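Local atomic coordinates of 35 kDa hemin binding protein (PDB entry 5Y1A), a protein that probably binds haem and acts as a thioredoxin-like virulence protein, carried out of the cell as a cargo of the type IX secretion system. Residues L40-A45 / Q75-Y80; N187-I192 / Y202-T207; V208-S213 / K236-E241; D244-A249 / A266-L271. One frame throughout, in Å; residues are numbered along the deposited sequence. Where two conformers were deposited one is given.

Contact 1. Residues L40-A45 / Q75-Y80; sequences LEVFTA and QTFVHY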
loop_
_atom_site.group_PDB
_atom_site.type_symbol
_atom_site.label_atom_id
_atom_site.label_comp_id
_atom_site.label_asym_id
_atom_site.label_seq_id
_atom_site.Cartn_x
_atom_site.Cartn_y
_atom_site.Cartn_z
ATOM N N LEU A 40 8.383 3.805 -9.205
ATOM C CA LEU A 40 9.776 3.624 -8.792
ATOM C C LEU A 40 9.754 2.611 -7.668
ATOM O O LEU A 40 8.902 2.714 -6.781
ATOM C CB LEU A 40 10.381 4.949 -8.301
ATOM C CG LEU A 40 10.279 6.155 -9.259
ATOM C CD1 LEU A 40 11.020 7.359 -8.660
ATOM C CD2 LEU A 40 10.850 5.789 -10.635
ATOM N N GLU A 41 10.623 1.596 -7.742
ATOM C CA GLU A 41 10.851 0.677 -6.607
ATOM C C GLU A 41 12.249 0.941 -6.091
ATOM O O GLU A 41 13.222 0.766 -6.817
ATOM C CB GLU A 41 10.620 -0.800 -7.030
ATOM C CG GLU A 41 9.122 -1.031 -7.328
ATOM C CD GLU A 41 8.851 -2.356 -8.007
ATOM O OE1 GLU A 41 9.407 -2.547 -9.103
ATOM O OE2 GLU A 41 8.100 -3.193 -7.443
ATOM N N VAL A 42 12.328 1.429 -4.847
ATOM C CA VAL A 42 13.592 1.779 -4.222
ATOM C C VAL A 42 13.973 0.755 -3.161
ATOM O O VAL A 42 13.156 0.374 -2.310
ATOM C CB VAL A 42 13.509 3.145 -3.527
ATOM C CG1 VAL A 42 14.936 3.570 -2.997
ATOM C CG2 VAL A 42 12.870 4.159 -4.487
ATOM N N PHE A 43 15.240 0.344 -3.194
ATOM C CA PHE A 43 15.730 -0.737 -2.321
ATOM C C PHE A 43 16.580 -0.159 -1.204
ATOM O O PHE A 43 17.559 0.538 -1.448
ATOM C CB PHE A 43 16.469 -1.763 -3.192
ATOM C CG PHE A 43 15.670 -2.140 -4.396
ATOM C CD1 PHE A 43 14.408 -2.728 -4.252
ATOM C CD2 PHE A 43 16.131 -1.843 -5.683
ATOM C CE1 PHE A 43 13.613 -2.990 -5.395
ATOM C CE2 PHE A 43 15.343 -2.121 -6.823
ATOM C CZ PHE A 43 14.104 -2.706 -6.672
ATOM N N THR A 44 16.173 -0.439 0.034
ATOM C CA THR A 44 16.654 0.326 1.175
ATOM C C THR A 44 16.663 -0.514 2.462
ATOM O O THR A 44 16.042 -1.588 2.530
ATOM C CB THR A 44 15.771 1.606 1.343
ATOM O OG1 THR A 44 16.373 2.514 2.276
ATOM C CG2 THR A 44 14.349 1.250 1.818
ATOM N N ALA A 45 17.360 -0.023 3.482
ATOM C CA ALA A 45 17.313 -0.637 4.814
ATOM C C ALA A 45 17.582 0.350 5.924
ATOM O O ALA A 45 18.296 1.335 5.725
ATOM C CB ALA A 45 18.280 -1.806 4.905
ATOM N N GLN A 75 6.268 6.551 -5.993
ATOM C CA GLN A 75 7.422 5.920 -5.354
ATOM C C GLN A 75 7.017 4.776 -4.430
ATOM O O GLN A 75 5.937 4.782 -3.824
ATOM C CB GLN A 75 8.195 6.926 -4.491
ATOM C CG GLN A 75 8.685 8.180 -5.163
ATOM C CD GLN A 75 9.283 9.129 -4.118
ATOM O OE1 GLN A 75 10.348 8.860 -3.574
ATOM N NE2 GLN A 75 8.582 10.219 -3.826
ATOM N N THR A 76 7.883 3.770 -4.348
ATOM C CA THR A 76 7.742 2.717 -3.344
ATOM C C THR A 76 9.126 2.380 -2.791
ATOM O O THR A 76 10.102 2.421 -3.540
ATOM C CB THR A 76 7.118 1.438 -3.917
ATOM O OG1 THR A 76 8.014 0.856 -4.867
ATOM C CG2 THR A 76 5.788 1.708 -4.588
ATOM N N PHE A 77 9.209 2.120 -1.483
ATOM C CA PHE A 77 10.467 1.743 -0.833
ATOM C C PHE A 77 10.288 0.337 -0.301
ATOM O O PHE A 77 9.345 0.073 0.454
ATOM C CB PHE A 77 10.830 2.708 0.298
ATOM C CG PHE A 77 11.287 4.055 -0.199
ATOM C CD1 PHE A 77 12.648 4.390 -0.192
ATOM C CD2 PHE A 77 10.357 4.980 -0.699
ATOM C CE1 PHE A 77 13.096 5.631 -0.705
ATOM C CE2 PHE A 77 10.781 6.228 -1.190
ATOM C CZ PHE A 77 12.152 6.561 -1.199
ATOM N N VAL A 78 11.211 -0.549 -0.684
ATOM C CA VAL A 78 11.142 -1.973 -0.354
ATOM C C VAL A 78 12.317 -2.261 0.566
ATOM O O VAL A 78 13.475 -2.062 0.184
ATOM C CB VAL A 78 11.283 -2.846 -1.622
ATOM C CG1 VAL A 78 11.291 -4.325 -1.242
ATOM C CG2 VAL A 78 10.140 -2.563 -2.637
ATOM N N HIS A 79 12.015 -2.690 1.785
ATOM C CA HIS A 79 13.047 -2.912 2.798
ATOM C C HIS A 79 13.574 -4.335 2.786
ATOM O O HIS A 79 12.821 -5.258 2.505
ATOM C CB HIS A 79 12.478 -2.586 4.168
ATOM C CG HIS A 79 12.490 -1.122 4.481
ATOM N ND1 HIS A 79 13.379 -0.562 5.368
ATOM C CD2 HIS A 79 11.764 -0.095 3.975
ATOM C CE1 HIS A 79 13.186 0.744 5.417
ATOM N NE2 HIS A 79 12.219 1.056 4.575
ATOM N N TYR A 80 14.861 -4.506 3.106
ATOM C CA TYR A 80 15.409 -5.849 3.255
ATOM C C TYR A 80 16.394 -5.986 4.403
ATOM O O TYR A 80 17.191 -5.073 4.680
ATOM C CB TYR A 80 16.042 -6.337 1.950
ATOM C CG TYR A 80 16.267 -7.837 1.927
ATOM C CD1 TYR A 80 15.176 -8.700 1.962
ATOM C CD2 TYR A 80 17.550 -8.386 1.837
ATOM C CE1 TYR A 80 15.322 -10.063 1.932
ATOM C CE2 TYR A 80 17.718 -9.811 1.808
ATOM C CZ TYR A 80 16.573 -10.616 1.849
ATOM O OH TYR A 80 16.593 -11.996 1.818
#

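Contact 2. Residues N187-I192 / Y202-T207; sequences NNMKPI and YLHQHT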
loop_
_atom_site.group_PDB
_atom_site.type_symbol
_atom_site.label_atom_id
_atom_site.label_comp_id
_atom_site.label_asym_id
_atom_site.label_seq_id
_atom_site.Cartn_x
_atom_site.Cartn_y
_atom_site.Cartn_z
ATOM N N ASN A 187 3.055 6.168 4.721
ATOM C CA ASN A 187 3.789 7.453 4.760
ATOM C C ASN A 187 3.946 7.932 6.180
ATOM O O ASN A 187 3.259 7.415 7.083
ATOM C CB ASN A 187 3.079 8.506 3.925
ATOM C CG ASN A 187 2.897 8.057 2.490
ATOM O OD1 ASN A 187 3.846 7.562 1.860
ATOM N ND2 ASN A 187 1.680 8.214 1.964
ATOM N N ASN A 188 4.815 8.934 6.375
ATOM C CA ASN A 188 5.111 9.462 7.717
ATOM C C ASN A 188 5.277 8.373 8.756
ATOM O O ASN A 188 4.666 8.399 9.851
ATOM C CB ASN A 188 4.023 10.450 8.146
ATOM C CG ASN A 188 3.974 11.662 7.266
ATOM O OD1 ASN A 188 5.007 12.160 6.829
ATOM N ND2 ASN A 188 2.762 12.151 6.994
ATOM N N MET A 189 6.127 7.416 8.429
ATOM C CA MET A 189 6.235 6.220 9.214
ATOM C C MET A 189 7.440 6.268 10.125
ATOM O O MET A 189 8.557 6.465 9.668
ATOM C CB MET A 189 6.358 4.993 8.283
ATOM C CG MET A 189 6.542 3.676 9.027
ATOM S SD MET A 189 6.822 2.242 7.884
ATOM C CE MET A 189 6.894 0.939 9.083
ATOM N N LYS A 190 7.218 6.051 11.417
ATOM C CA LYS A 190 8.335 5.946 12.347
ATOM C C LYS A 190 9.132 4.672 12.040
ATOM O O LYS A 190 8.542 3.594 11.951
ATOM C CB LYS A 190 7.849 5.904 13.805
ATOM C CG LYS A 190 9.019 5.852 14.798
ATOM C CD LYS A 190 8.566 6.113 16.243
ATOM C CE LYS A 190 9.766 6.366 17.166
ATOM N NZ LYS A 190 9.398 6.126 18.616
ATOM N N PRO A 191 10.456 4.796 11.846
ATOM C CA PRO A 191 11.266 3.589 11.634
ATOM C C PRO A 191 11.129 2.576 12.776
ATOM O O PRO A 191 10.824 2.962 13.917
ATOM C CB PRO A 191 12.694 4.139 11.570
ATOM C CG PRO A 191 12.522 5.526 11.034
ATOM C CD PRO A 191 11.278 6.019 11.737
ATOM N N ILE A 192 11.329 1.293 12.462
ATOM C CA ILE A 192 11.200 0.221 13.455
ATOM C C ILE A 192 12.403 0.279 14.409
ATOM O O ILE A 192 12.247 0.195 15.634
ATOM C CB ILE A 192 11.081 -1.187 12.784
ATOM C CG1 ILE A 192 9.757 -1.327 11.987
ATOM C CG2 ILE A 192 11.309 -2.314 13.812
ATOM C CD1 ILE A 192 8.453 -1.032 12.761
ATOM N N TYR A 202 13.315 12.293 11.242
ATOM C CA TYR A 202 13.208 11.528 9.986
ATOM C C TYR A 202 12.033 10.563 10.061
ATOM O O TYR A 202 11.774 9.950 11.115
ATOM C CB TYR A 202 14.516 10.772 9.676
ATOM C CG TYR A 202 14.345 9.696 8.588
ATOM C CD1 TYR A 202 14.633 9.974 7.244
ATOM C CD2 TYR A 202 13.846 8.434 8.912
ATOM C CE1 TYR A 202 14.460 8.986 6.231
ATOM C CE2 TYR A 202 13.660 7.446 7.923
ATOM C CZ TYR A 202 13.948 7.730 6.599
ATOM O OH TYR A 202 13.729 6.742 5.669
ATOM N N LEU A 203 11.334 10.413 8.932
ATOM C CA LEU A 203 10.280 9.400 8.787
ATOM C C LEU A 203 10.419 8.681 7.445
ATOM O O LEU A 203 10.826 9.279 6.458
ATOM C CB LEU A 203 8.874 10.043 8.841
ATOM C CG LEU A 203 8.541 10.705 10.199
ATOM C CD1 LEU A 203 7.301 11.582 10.057
ATOM C CD2 LEU A 203 8.405 9.706 11.329
ATOM N N HIS A 204 10.045 7.401 7.407
ATOM C CA HIS A 204 9.975 6.708 6.111
ATOM C C HIS A 204 8.783 7.251 5.335
ATOM O O HIS A 204 7.816 7.739 5.932
ATOM C CB HIS A 204 9.816 5.186 6.295
ATOM C CG HIS A 204 10.999 4.524 6.912
ATOM N ND1 HIS A 204 10.888 3.550 7.882
ATOM C CD2 HIS A 204 12.321 4.700 6.703
ATOM C CE1 HIS A 204 12.100 3.145 8.224
ATOM N NE2 HIS A 204 12.983 3.825 7.520
ATOM N N GLN A 205 8.857 7.200 4.000
ATOM C CA GLN A 205 7.728 7.572 3.159
ATOM C C GLN A 205 7.495 6.502 2.089
ATOM O O GLN A 205 8.442 5.820 1.706
ATOM C CB GLN A 205 8.013 8.890 2.436
ATOM C CG GLN A 205 8.301 10.053 3.349
ATOM C CD GLN A 205 7.136 10.430 4.229
ATOM O OE1 GLN A 205 5.998 10.014 3.986
ATOM N NE2 GLN A 205 7.404 11.269 5.247
ATOM N N HIS A 206 6.253 6.380 1.623
ATOM C CA HIS A 206 5.918 5.539 0.464
ATOM C C HIS A 206 6.459 4.105 0.664
ATOM O O HIS A 206 6.973 3.491 -0.266
ATOM C CB HIS A 206 6.501 6.154 -0.832
ATOM C CG HIS A 206 6.312 7.637 -0.934
ATOM N ND1 HIS A 206 5.065 8.220 -1.002
ATOM C CD2 HIS A 206 7.211 8.655 -0.978
ATOM C CE1 HIS A 206 5.201 9.536 -1.080
ATOM N NE2 HIS A 206 6.488 9.825 -1.048
ATOM N N THR A 207 6.303 3.571 1.878
ATOM C CA THR A 207 7.010 2.340 2.256
ATOM C C THR A 207 6.084 1.121 2.130
ATOM O O THR A 207 4.979 1.109 2.666
ATOM C CB THR A 207 7.581 2.522 3.660
ATOM O OG1 THR A 207 8.553 3.580 3.602
ATOM C CG2 THR A 207 8.250 1.237 4.193
#

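Contact 3. Residues V208-S213 / K236-E241; sequences VLMILS and KLDGFE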
loop_
_atom_site.group_PDB
_atom_site.type_symbol
_atom_site.label_atom_id
_atom_site.label_comp_id
_atom_site.label_asym_id
_atom_site.label_seq_id
_atom_site.Cartn_x
_atom_site.Cartn_y
_atom_site.Cartn_z
ATOM N N VAL A 208 6.524 0.108 1.387
ATOM C CA VAL A 208 5.675 -1.056 1.170
ATOM C C VAL A 208 5.536 -1.893 2.445
ATOM O O VAL A 208 6.534 -2.357 2.977
ATOM C CB VAL A 208 6.231 -1.959 0.059
ATOM C CG1 VAL A 208 5.305 -3.163 -0.114
ATOM C CG2 VAL A 208 6.352 -1.166 -1.251
ATOM N N LEU A 209 4.313 -2.062 2.939
ATOM C CA LEU A 209 4.090 -2.971 4.077
ATOM C C LEU A 209 3.252 -4.184 3.753
ATOM O O LEU A 209 3.276 -5.178 4.536
ATOM C CB LEU A 209 3.443 -2.246 5.272
ATOM C CG LEU A 209 4.296 -1.084 5.798
ATOM C CD1 LEU A 209 3.572 -0.508 7.041
ATOM C CD2 LEU A 209 5.757 -1.473 6.127
ATOM N N MET A 210 2.474 -4.087 2.671
ATOM C CA MET A 210 1.663 -5.214 2.205
ATOM C C MET A 210 1.696 -5.350 0.693
ATOM O O MET A 210 1.759 -4.350 -0.035
ATOM C CB MET A 210 0.184 -5.103 2.656
ATOM C CG MET A 210 -0.034 -4.843 4.151
ATOM S SD MET A 210 -1.820 -4.672 4.608
ATOM C CE MET A 210 -2.416 -6.317 4.272
ATOM N N ILE A 211 1.613 -6.593 0.233
ATOM C CA ILE A 211 1.452 -6.919 -1.185
ATOM C C ILE A 211 0.173 -7.756 -1.252
ATOM O O ILE A 211 0.071 -8.816 -0.608
ATOM C CB ILE A 211 2.676 -7.716 -1.776
ATOM C CG1 ILE A 211 4.014 -6.966 -1.506
ATOM C CG2 ILE A 211 2.473 -7.962 -3.288
ATOM C CD1 ILE A 211 4.747 -7.314 -0.192
ATOM N N LEU A 212 -0.790 -7.282 -2.035
ATOM C CA LEU A 212 -2.144 -7.837 -1.990
ATOM C C LEU A 212 -2.357 -9.151 -2.738
ATOM O O LEU A 212 -3.361 -9.843 -2.496
ATOM C CB LEU A 212 -3.139 -6.789 -2.446
ATOM C CG LEU A 212 -3.136 -5.516 -1.579
ATOM C CD1 LEU A 212 -4.281 -4.604 -2.008
ATOM C CD2 LEU A 212 -3.215 -5.810 -0.054
ATOM N N SER A 213 -1.433 -9.491 -3.635
ATOM C CA SER A 213 -1.450 -10.808 -4.308
ATOM C C SER A 213 -0.658 -11.830 -3.498
ATOM O O SER A 213 0.498 -11.577 -3.151
ATOM C CB SER A 213 -0.842 -10.663 -5.697
ATOM O OG SER A 213 0.365 -9.917 -5.633
ATOM N N LYS A 236 -7.447 -6.873 5.748
ATOM C CA LYS A 236 -7.205 -6.221 7.041
ATOM C C LYS A 236 -5.774 -5.667 7.078
ATOM O O LYS A 236 -4.827 -6.395 6.774
ATOM C CB LYS A 236 -7.363 -7.260 8.152
ATOM C CG LYS A 236 -6.958 -6.816 9.565
ATOM C CD LYS A 236 -7.300 -7.895 10.621
ATOM C CE LYS A 236 -8.561 -8.695 10.250
ATOM N NZ LYS A 236 -9.240 -9.445 11.370
ATOM N N LEU A 237 -5.600 -4.411 7.475
ATOM C CA LEU A 237 -4.231 -3.848 7.565
ATOM C C LEU A 237 -3.384 -4.707 8.520
ATOM O O LEU A 237 -3.850 -5.081 9.597
ATOM C CB LEU A 237 -4.225 -2.398 8.017
ATOM C CG LEU A 237 -4.925 -1.388 7.086
ATOM C CD1 LEU A 237 -4.702 0.029 7.611
ATOM C CD2 LEU A 237 -4.408 -1.480 5.654
ATOM N N ASP A 238 -2.174 -5.043 8.074
ATOM C CA ASP A 238 -1.242 -5.920 8.789
ATOM C C ASP A 238 -0.548 -5.197 9.960
ATOM O O ASP A 238 0.673 -5.031 9.966
ATOM C CB ASP A 238 -0.180 -6.432 7.807
ATOM C CG ASP A 238 -0.615 -7.669 7.005
ATOM O OD1 ASP A 238 -1.705 -8.245 7.285
ATOM O OD2 ASP A 238 0.178 -8.090 6.106
ATOM N N GLY A 239 -1.303 -4.739 10.951
ATOM C CA GLY A 239 -0.670 -4.256 12.176
ATOM C C GLY A 239 0.016 -2.912 12.068
ATOM O O GLY A 239 1.054 -2.663 12.688
ATOM N N PHE A 240 -0.556 -2.044 11.242
ATOM C CA PHE A 240 -0.148 -0.663 11.218
ATOM C C PHE A 240 -1.384 0.182 11.075
ATOM O O PHE A 240 -2.458 -0.318 10.665
ATOM C CB PHE A 240 0.857 -0.374 10.077
ATOM C CG PHE A 240 0.387 -0.803 8.707
ATOM C CD1 PHE A 240 -0.223 0.093 7.842
ATOM C CD2 PHE A 240 0.607 -2.111 8.269
ATOM C CE1 PHE A 240 -0.625 -0.315 6.550
ATOM C CE2 PHE A 240 0.230 -2.514 6.987
ATOM C CZ PHE A 240 -0.397 -1.634 6.141
ATOM N N GLU A 241 -1.235 1.461 11.395
ATOM C CA GLU A 241 -2.369 2.373 11.407
ATOM C C GLU A 241 -2.734 2.800 10.012
ATOM O O GLU A 241 -1.858 2.920 9.159
ATOM C CB GLU A 241 -2.050 3.603 12.254
ATOM C CG GLU A 241 -1.841 3.275 13.748
ATOM C CD GLU A 241 -1.801 4.515 14.627
ATOM O OE1 GLU A 241 -2.559 4.537 15.633
ATOM O OE2 GLU A 241 -1.028 5.460 14.316
HETATM O O HOH W 1 2.511 -7.783 4.876
#

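Contact 4. Residues D244-A249 / A266-L271; sequences DTDVLA and AGQESL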
loop_
_atom_site.group_PDB
_atom_site.type_symbol
_atom_site.label_atom_id
_atom_site.label_comp_id
_atom_site.label_asym_id
_atom_site.label_seq_id
_atom_site.Cartn_x
_atom_site.Cartn_y
_atom_site.Cartn_z
ATOM N N ASP A 244 -2.316 8.083 6.851
ATOM C CA ASP A 244 -1.254 8.327 5.840
ATOM C C ASP A 244 -0.857 7.066 5.063
ATOM O O ASP A 244 0.328 6.739 4.991
ATOM C CB ASP A 244 0.006 8.903 6.521
ATOM C CG ASP A 244 -0.234 10.242 7.154
ATOM O OD1 ASP A 244 -0.978 11.036 6.556
ATOM O OD2 ASP A 244 0.319 10.487 8.245
ATOM N N THR A 245 -1.841 6.348 4.528
ATOM C CA THR A 245 -1.597 5.163 3.702
ATOM C C THR A 245 -2.149 5.378 2.302
ATOM O O THR A 245 -3.173 6.049 2.120
ATOM C CB THR A 245 -2.230 3.869 4.296
ATOM O OG1 THR A 245 -3.621 4.079 4.573
ATOM C CG2 THR A 245 -1.512 3.457 5.564
ATOM N N ASP A 246 -1.456 4.799 1.315
ATOM C CA ASP A 246 -1.887 4.783 -0.085
ATOM C C ASP A 246 -2.017 3.323 -0.549
ATOM O O ASP A 246 -1.374 2.443 0.025
ATOM C CB ASP A 246 -0.837 5.464 -0.977
ATOM C CG ASP A 246 -0.696 6.961 -0.687
ATOM O OD1 ASP A 246 -1.737 7.628 -0.509
ATOM O OD2 ASP A 246 0.447 7.459 -0.626
ATOM N N VAL A 247 -2.816 3.082 -1.591
ATOM C CA VAL A 247 -2.764 1.782 -2.301
ATOM C C VAL A 247 -2.330 2.094 -3.715
ATOM O O VAL A 247 -2.912 2.970 -4.390
ATOM C CB VAL A 247 -4.102 1.011 -2.324
ATOM C CG1 VAL A 247 -3.972 -0.289 -3.183
ATOM C CG2 VAL A 247 -4.528 0.667 -0.900
ATOM N N LEU A 248 -1.284 1.404 -4.135
ATOM C CA LEU A 248 -0.756 1.496 -5.490
ATOM C C LEU A 248 -1.055 0.173 -6.197
ATOM O O LEU A 248 -0.791 -0.912 -5.640
ATOM C CB LEU A 248 0.763 1.694 -5.416
ATOM C CG LEU A 248 1.590 1.494 -6.705
ATOM C CD1 LEU A 248 1.222 2.582 -7.730
ATOM C CD2 LEU A 248 3.041 1.584 -6.392
ATOM N N ALA A 249 -1.559 0.240 -7.421
ATOM C CA ALA A 249 -1.702 -0.973 -8.232
ATOM C C ALA A 249 -1.037 -0.742 -9.560
ATOM O O ALA A 249 -1.092 0.377 -10.122
ATOM C CB ALA A 249 -3.175 -1.309 -8.447
ATOM N N ALA A 266 0.186 2.213 -13.978
ATOM C CA ALA A 266 -0.100 2.141 -12.539
ATOM C C ALA A 266 -1.192 3.144 -12.188
ATOM O O ALA A 266 -1.416 4.111 -12.924
ATOM C CB ALA A 266 1.134 2.500 -11.779
ATOM N N GLY A 267 -1.823 2.923 -11.041
ATOM C CA GLY A 267 -2.773 3.873 -10.466
ATOM C C GLY A 267 -2.562 3.872 -8.952
ATOM O O GLY A 267 -2.072 2.895 -8.380
ATOM N N GLN A 268 -2.925 4.969 -8.294
ATOM C CA GLN A 268 -2.703 5.075 -6.847
ATOM C C GLN A 268 -3.714 6.016 -6.228
ATOM O O GLN A 268 -4.032 7.071 -6.798
ATOM C CB GLN A 268 -1.289 5.584 -6.547
ATOM C CG GLN A 268 -0.953 5.657 -5.068
ATOM C CD GLN A 268 0.412 6.217 -4.850
ATOM O OE1 GLN A 268 1.418 5.558 -5.120
ATOM N NE2 GLN A 268 0.465 7.455 -4.385
ATOM N N GLU A 269 -4.226 5.618 -5.059
ATOM C CA GLU A 269 -5.196 6.440 -4.341
ATOM C C GLU A 269 -4.895 6.405 -2.842
ATOM O O GLU A 269 -4.287 5.439 -2.342
ATOM C CB GLU A 269 -6.636 5.920 -4.590
ATOM C CG GLU A 269 -7.157 6.006 -6.055
ATOM C CD GLU A 269 -7.240 7.441 -6.656
ATOM O OE1 GLU A 269 -7.188 8.453 -5.918
ATOM O OE2 GLU A 269 -7.340 7.546 -7.894
ATOM N N SER A 270 -5.339 7.433 -2.114
ATOM C CA SER A 270 -5.188 7.460 -0.646
ATOM C C SER A 270 -6.218 6.568 0.047
ATOM O O SER A 270 -7.427 6.727 -0.151
ATOM C CB SER A 270 -5.320 8.895 -0.110
ATOM O OG SER A 270 -5.553 8.933 1.289
ATOM N N LEU A 271 -5.730 5.662 0.883
ATOM C CA LEU A 271 -6.599 4.759 1.635
ATOM C C LEU A 271 -7.233 5.482 2.832
ATOM O O LEU A 271 -8.442 5.337 3.089
ATOM C CB LEU A 271 -5.840 3.484 2.047
ATOM C CG LEU A 271 -6.632 2.440 2.868
ATOM C CD1 LEU A 271 -7.904 1.963 2.096
ATOM C CD2 LEU A 271 -5.700 1.300 3.271
HETATM O O HOH W 2 -2.862 8.901 2.204
#

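Contact 1. Residues L40-A45 / Q75-Y80
L40 to T44 run beside Q75 to H79 as neighbouring parallel strands, 4.6 Å apart at the closest approach of their axes and twisted by 30°, in the central sheet of the thioredoxin fold. Most of the chain between them is helix, chiefly 51-63, so the pair is joined by a beta-alpha-beta crossover. The ladder is laced by V42, which donates from N to T76 O and accepts from V78 N at its own O (2.7 Å). Next to it, T76 grips L40 O twice: its amide N makes the ladder bond, whereas OG1 lies in the carbonyl plane, on a lone pair, 2.8 Å from L40 O. A chi1 of 66° sets OG1 between backbone N and carbonyl carbon, turned to the neighbouring strand, a task suited to threonine, whose hydroxyl sits directly on CB.

L40, V42, T44, F77 and H79 share one face of the sheet; on it V42 and L40 meet I58 of helix 51-63, and T44 touches C51. E41, F43 and V78 point to the other face, against helix 89-102. The carboxylate of E41 is buried but engaged, by R114 and Y183. V42 lays CB over the F77 ring, 4.0 Å from its centroid, as a CH-pi contact, while CG1 touches CE1. H79, whose ND1 bonds to D82, receives the methyl of T44 over its imidazole face, CG2 standing 3.6 Å from the ring centroid.

Contact 2. Residues N187-I192 / Y202-T207
N187 reaches H206 across a loop that leaves strand 179-186 and doubles back into strand 207-220, and its side chain can be followed outward. CB rests against Q205 OE1 at 3.3 Å. CG, anti to the carbonyl carbon with chi1 -57°, turns the amide toward H206, where OD1 takes the backbone N-H at 2.7 Å, in the plane of its own carbonyl. ND2 at the other corner donates to D246 OD2 in the adjacent strand, so both ends of the amide are held.

N188 and Q205 form a second polar pair. Q205 OE1 accepts N188 N at 2.9 Å, from above its carbonyl plane, and NE2 donates almost straight (172°) to N188 OD1, although the two amide planes stand nearly perpendicular. One glutamine thus secures both backbone and side chain of N188. M189 makes a single antiparallel bridge to H204, each N bonded to the other's O, and with N188 also facing H204 this is a G1 beta bulge. Asparagine suits N188, since it tolerates the positive phi that this bulge needs.

Apolar contacts finish the loop. P191 CG lies over the H204 imidazole, 4.0 Å from its centroid, and also meets the edge of the Y202 ring. H204 NE2 bonds to Q195, but its buried ND1 has no partner in the model. Around this loop, M189 and H204 pack on I84 of helix 83-87, Y202 and Q205 touch K55 of helix 51-63, and H206 and T207 lie along strand 73-79.

Contact 3. Residues V208-S213 / K236-E241
Mainly apolar packing of a loop over an edge strand joins L209 and M210 to L237, D238 and F240: strand 207-220 borders one sheet, and 236-241 belongs to the connection from strand 228-235 to strand 245-252. M210 carries much of it. Its flexible thioether bends at chi3 (66°), which carries the methyl CE to K236 O and the D238 carboxylate. SD receives a weak hydrogen bond from D238 N at 3.5 Å. CG meets the edge of the F240 ring near its plane, touching CE2 at 3.7 Å, while SD approaches the same ring obliquely in a Met-aromatic contact. L209 works from above: CD1 sits over the face of F240, 3.7 Å from the centroid, in a CH-pi contact.

Successive strand residues would normally point to opposite faces. Here L209 and M210 both face V184 of the neighbouring strand in a classic beta bulge, and both can therefore turn toward the loop. That loop crosses from one sheet of the beta-sandwich domain to the other, since strands 228-235 and 245-252 belong to different sheets. D238 is the centre of an inverse gamma turn, tightened by a weak bond from G239 N to L237 O, and glycine readily adopts the positive phi that follows.

F240 has chi1 at 54°, CG lying between backbone N and carbonyl carbon, which folds the ring back onto L209. On the polar side, a water donates to both L209 O and D238 OD2, at 2.7 Å each, and D238 O bonds to W88.

Contact 4. Residues D244-A249 / A266-L271
A beta hairpin, strand 245-252 with strand 263-270, closes one margin of an antiparallel sheet in the beta-sandwich domain, and V247 and A249 pair here with E269 and G267. The strand axes are 4.7 Å apart and run at 163° to one another. V247 with E269 and A249 with G267 are hydrogen-bonded pairs, each joined by two backbone bonds; the shortest is G267 N to A249 O at 2.8 Å. The non-hydrogen-bonded pairs, D246 with S270 and L248 with Q268, alternate with them.

V247 and A249, small or branched and apolar, suit the buried interface with strand 145-153 of the facing sheet; exposed E269 touches L149 and L151 at its border. On the opposite face L248 CD1 packs on A266 CB at 4.1 Å, and both leucine and alanine meet F74 of the thioredoxin domain's strand 73-79.

Where the strands end, L271 N bonds to T245 O, and L271 CB lies 3.4 Å from T245 OG1, a hydroxyl already bonded to I242 O. A water bridges T245 O and S270 OG, which has a further partner in K273 N.

D246 OD2 accepts a hydrogen bond from N187 ND2. With CG anti to the backbone N (chi1 -177°) and its chain extended, Q268 lays its amide over the D246 carboxylate. The flat groups are stacked, only 10° from parallel, with Q268 NE2 3.8 Å from D246 OD2.

Overall arrangement
Contact 1 belongs to the thioredoxin fold, contacts 3 and 4 to the beta-sandwich domain, and contact 2 lies at the seam between them. F77 makes probable hydrogen bonds through both its backbone N and its backbone O: N to H206 O of contact 2 (2.9 Å) and O to V208 N of contact 3 (3.0 Å), so strand 73-79 is bonded along its edge to the chain entering strand 207-220 of the sandwich. Contact 4 meets contact 1 where L248 CD2 packs on T76 CG2. A probable hydrogen bond from N187 N to D244 O (2.8 Å) ties contact 2 to contact 4, and L237 and L271 join contacts 3 and 4. The thioredoxin-type C48 and C51 pair, probably redox-related, lies beside contact 1, with Y202 nearby.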